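Local coordinates for hypothetical protein (Parabacteroides merdae, PDB 4OO3), which is an uncharacterised putative oxidoreductase that probably binds a nicotinamide adenine dinucleotide cofactor through a Rossmann-fold domain, its substrate being unknown, at residues W205-N210 against E258-V263. Numbering follows the deposited sequence.
Sequences WYLDVN and EEFKQV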
ATOM      1  N   TRP A 205       4.156 -13.912  13.429  1.00 37.16           N
ATOM      2  CA  TRP A 205       2.770 -13.953  12.940  1.00 35.28           C
ATOM      3  C   TRP A 205       2.615 -13.409  11.525  1.00 34.15           C
ATOM      4  O   TRP A 205       1.529 -13.525  10.944  1.00 32.71           O
ATOM      5  CB  TRP A 205       1.802 -13.227  13.891  1.00 34.87           C
ATOM      6  CG  TRP A 205       2.283 -11.894  14.339  1.00 35.32           C
ATOM      7  CD1 TRP A 205       2.909 -11.607  15.519  1.00 34.58           C
ATOM      8  CD2 TRP A 205       2.201 -10.662  13.616  1.00 34.73           C
ATOM      9  NE1 TRP A 205       3.218 -10.277  15.574  1.00 35.14           N
ATOM     10  CE2 TRP A 205       2.793  -9.669  14.421  1.00 34.59           C
ATOM     11  CE3 TRP A 205       1.680 -10.296  12.368  1.00 35.25           C
ATOM     12  CZ2 TRP A 205       2.879  -8.338  14.021  1.00 34.41           C
ATOM     13  CZ3 TRP A 205       1.766  -8.968  11.972  1.00 32.92           C
ATOM     14  CH2 TRP A 205       2.364  -8.010  12.793  1.00 34.08           C
ATOM     15  N   TYR A 206       3.676 -12.811  10.973  1.00 32.20           N
ATOM     16  CA  TYR A 206       3.645 -12.341   9.591  1.00 31.47           C
ATOM     17  C   TYR A 206       3.345 -13.492   8.630  1.00 31.14           C
ATOM     18  O   TYR A 206       2.693 -13.304   7.613  1.00 32.11           O
ATOM     19  CB  TYR A 206       4.967 -11.668   9.198  1.00 31.39           C
ATOM     20  CG  TYR A 206       4.939 -11.091   7.794  1.00 31.42           C
ATOM     21  CD1 TYR A 206       4.447  -9.811   7.557  1.00 32.25           C
ATOM     22  CD2 TYR A 206       5.387 -11.831   6.701  1.00 31.44           C
ATOM     23  CE1 TYR A 206       4.405  -9.277   6.275  1.00 30.28           C
ATOM     24  CE2 TYR A 206       5.352 -11.304   5.413  1.00 31.53           C
ATOM     25  CZ  TYR A 206       4.860 -10.028   5.209  1.00 31.88           C
ATOM     26  OH  TYR A 206       4.814  -9.499   3.940  1.00 34.37           O
ATOM     27  N   LEU A 207       3.824 -14.680   8.964  1.00 32.04           N
ATOM     28  CA  LEU A 207       3.632 -15.853   8.123  1.00 33.05           C
ATOM     29  C   LEU A 207       2.341 -16.618   8.454  1.00 33.68           C
ATOM     30  O   LEU A 207       2.046 -17.645   7.833  1.00 35.03           O
ATOM     31  CB  LEU A 207       4.862 -16.754   8.241  1.00 32.96           C
ATOM     32  CG  LEU A 207       6.154 -16.087   7.750  1.00 31.76           C
ATOM     33  CD1 LEU A 207       7.360 -16.964   8.039  1.00 33.38           C
ATOM     34  CD2 LEU A 207       6.085 -15.795   6.261  1.00 30.80           C
ATOM     35  N   ASP A 208       1.581 -16.118   9.431  1.00 32.76           N
ATOM     36  CA  ASP A 208       0.244 -16.627   9.735  1.00 33.61           C
ATOM     37  C   ASP A 208      -0.771 -15.756   8.999  1.00 33.29           C
ATOM     38  O   ASP A 208      -1.010 -14.603   9.378  1.00 31.58           O
ATOM     39  CB  ASP A 208      -0.010 -16.591  11.246  1.00 34.79           C
ATOM     40  CG  ASP A 208      -1.358 -17.195  11.647  1.00 36.14           C
ATOM     41  OD1 ASP A 208      -2.126 -17.670  10.778  1.00 36.53           O
ATOM     42  OD2 ASP A 208      -1.650 -17.187  12.860  1.00 37.18           O
ATOM     43  N   VAL A 209      -1.370 -16.312   7.948  1.00 33.86           N
ATOM     44  CA  VAL A 209      -2.313 -15.560   7.110  1.00 34.15           C
ATOM     45  C   VAL A 209      -3.586 -15.136   7.848  1.00 34.64           C
ATOM     46  O   VAL A 209      -4.320 -14.284   7.355  1.00 34.52           O
ATOM     47  CB  VAL A 209      -2.701 -16.325   5.816  1.00 36.29           C
ATOM     48  CG1 VAL A 209      -1.467 -16.580   4.954  1.00 36.66           C
ATOM     49  CG2 VAL A 209      -3.446 -17.627   6.117  1.00 34.87           C
ATOM     50  N   ASN A 210      -3.851 -15.724   9.016  1.00 34.87           N
ATOM     51  CA  ASN A 210      -4.968 -15.278   9.853  1.00 36.11           C
ATOM     52  C   ASN A 210      -4.676 -13.950  10.557  1.00 34.35           C
ATOM     53  O   ASN A 210      -5.584 -13.235  10.964  1.00 33.28           O
ATOM     54  CB  ASN A 210      -5.320 -16.336  10.901  1.00 38.77           C
ATOM     55  CG  ASN A 210      -5.874 -17.615  10.290  1.00 40.52           C
ATOM     56  OD1 ASN A 210      -5.534 -18.712  10.721  1.00 43.17           O
ATOM     57  ND2 ASN A 210      -6.735 -17.479   9.295  1.00 41.00           N
ATOM     58  N   GLU A 258      14.848 -23.646   8.284  1.00 51.01           N
ATOM     59  CA  GLU A 258      16.015 -22.781   8.310  1.00 52.97           C
ATOM     60  C   GLU A 258      15.623 -21.395   7.832  1.00 50.06           C
ATOM     61  O   GLU A 258      15.967 -20.392   8.458  1.00 49.70           O
ATOM     62  CB  GLU A 258      17.128 -23.354   7.423  1.00 57.27           C
ATOM     63  CG  GLU A 258      17.693 -24.689   7.908  1.00 61.42           C
ATOM     64  CD  GLU A 258      16.840 -25.894   7.524  1.00 64.73           C
ATOM     65  OE1 GLU A 258      16.556 -26.080   6.321  1.00 66.11           O
ATOM     66  OE2 GLU A 258      16.460 -26.669   8.426  1.00 69.17           O
ATOM     67  N   GLU A 259      14.890 -21.353   6.724  1.00 47.53           N
ATOM     68  CA  GLU A 259      14.389 -20.100   6.176  1.00 47.34           C
ATOM     69  C   GLU A 259      13.499 -19.399   7.207  1.00 45.23           C
ATOM     70  O   GLU A 259      13.626 -18.198   7.427  1.00 41.83           O
ATOM     71  CB  GLU A 259      13.622 -20.360   4.875  1.00 48.79           C
ATOM     72  CG  GLU A 259      14.494 -20.854   3.719  1.00 50.61           C
ATOM     73  CD  GLU A 259      13.682 -21.398   2.556  1.00 52.79           C
ATOM     74  OE1 GLU A 259      12.440 -21.270   2.572  1.00 56.58           O
ATOM     75  OE2 GLU A 259      14.277 -21.950   1.614  1.00 54.67           O
ATOM     76  N   PHE A 260      12.627 -20.162   7.864  1.00 45.97           N
ATOM     77  CA  PHE A 260      11.789 -19.614   8.926  1.00 45.21           C
ATOM     78  C   PHE A 260      12.636 -18.978  10.032  1.00 44.94           C
ATOM     79  O   PHE A 260      12.417 -17.830  10.403  1.00 42.05           O
ATOM     80  CB  PHE A 260      10.880 -20.686   9.528  1.00 44.88           C
ATOM     81  CG  PHE A 260       9.890 -20.133  10.502  1.00 42.38           C
ATOM     82  CD1 PHE A 260       8.669 -19.655  10.066  1.00 42.01           C
ATOM     83  CD2 PHE A 260      10.199 -20.041  11.847  1.00 44.26           C
ATOM     84  CE1 PHE A 260       7.760 -19.114  10.954  1.00 40.75           C
ATOM     85  CE2 PHE A 260       9.300 -19.501  12.745  1.00 42.79           C
ATOM     86  CZ  PHE A 260       8.077 -19.034  12.295  1.00 40.99           C
ATOM     87  N   LYS A 261      13.603 -19.730  10.543  1.00 47.95           N
ATOM     88  CA  LYS A 261      14.521 -19.224  11.563  1.00 50.89           C
ATOM     89  C   LYS A 261      15.155 -17.904  11.133  1.00 49.39           C
ATOM     90  O   LYS A 261      15.140 -16.924  11.877  1.00 48.78           O
ATOM     91  CB  LYS A 261      15.616 -20.263  11.852  1.00 56.03           C
ATOM     92  CG  LYS A 261      16.636 -19.866  12.916  1.00 59.13           C
ATOM     93  CD  LYS A 261      15.978 -19.625  14.266  1.00 61.48           C
ATOM     94  CE  LYS A 261      17.009 -19.409  15.364  1.00 65.81           C
ATOM     95  NZ  LYS A 261      16.369 -19.330  16.709  1.00 66.86           N
ATOM     96  N   GLN A 262      15.690 -17.884   9.921  1.00 51.12           N
ATOM     97  CA  GLN A 262      16.419 -16.727   9.427  1.00 53.02           C
ATOM     98  C   GLN A 262      15.538 -15.482   9.315  1.00 52.73           C
ATOM     99  O   GLN A 262      15.917 -14.423   9.803  1.00 54.39           O
ATOM    100  CB  GLN A 262      17.057 -17.040   8.075  1.00 53.98           C
ATOM    101  CG  GLN A 262      18.076 -16.011   7.616  1.00 56.57           C
ATOM    102  CD  GLN A 262      18.618 -16.304   6.227  1.00 62.81           C
ATOM    103  OE1 GLN A 262      17.969 -16.964   5.411  1.00 61.51           O
ATOM    104  NE2 GLN A 262      19.814 -15.801   5.948  1.00 70.16           N
ATOM    105  N   VAL A 263      14.375 -15.607   8.677  1.00 51.20           N
ATOM    106  CA  VAL A 263      13.482 -14.449   8.468  1.00 47.51           C
ATOM    107  C   VAL A 263      12.771 -13.957   9.738  1.00 46.19           C
ATOM    108  O   VAL A 263      12.456 -12.764   9.843  1.00 45.25           O
ATOM    109  CB  VAL A 263      12.435 -14.697   7.346  1.00 47.61           C
ATOM    110  CG1 VAL A 263      11.464 -15.812   7.708  1.00 48.75           C
ATOM    111  CG2 VAL A 263      11.665 -13.418   7.031  1.00 49.06           C
TER
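Leu207 meets Phe260 and Val263 through one methyl group, joining the end of a 3-10 turn to helix 257-264 in the C-terminal domain that accompanies the NAD-binding Rossmann fold of this putative oxidoreductase. The helix follows strand 243-255, an outermost strand of the domain's mixed sheet. Along Leu207, CB points toward the helix but lies 4.6 Å from Phe260 CE1, too far for close packing. CG is anti to the carbonyl carbon and, at 4.7 Å from Phe260 CE1, still short of contact. CD1 continues the chain almost fully extended from CA (chi2 173°), which makes it the leading atom. CD1 reaches the ring obliquely, 3.6 Å from Phe260 CD1, and touches CE1 of the same ring equally closely. It also lies 4.3 Å from Val263 CG1, a looser second contact. The other branch trails: Leu207 CD2 is 5.6 Å from Val263 CG1.

Phe260 and Val263 are one helical turn apart. With CG anti to the backbone N (chi1 -173°), Phe260 brings its ring nearer to Leu207 than its own CB bond direction would suggest, and the leucine and phenylalanine run alongside each other, pointing opposite ways. No hydrogen bond crosses the contact; it is small, buried and wholly apolar. Leu282 of strand 282-294 touches both Leu207 and Phe260, while Tyr269 packs edge-to-face with the Phe260 ring. Nearby, Trp205 NE1 donates to Asp48 OD2 at the start of helix 47-61, linking the same turn to the Rossmann part.

Beyond Leu207 the chain turns into a short, weakly bonded helix with Asp208 in the N-cap position, its OD1 also forming a salt bridge with Lys275. Asn210 N donates to Asp208 OD1 at 3.1 Å, arriving from above the carboxylate, 59° out of its plane.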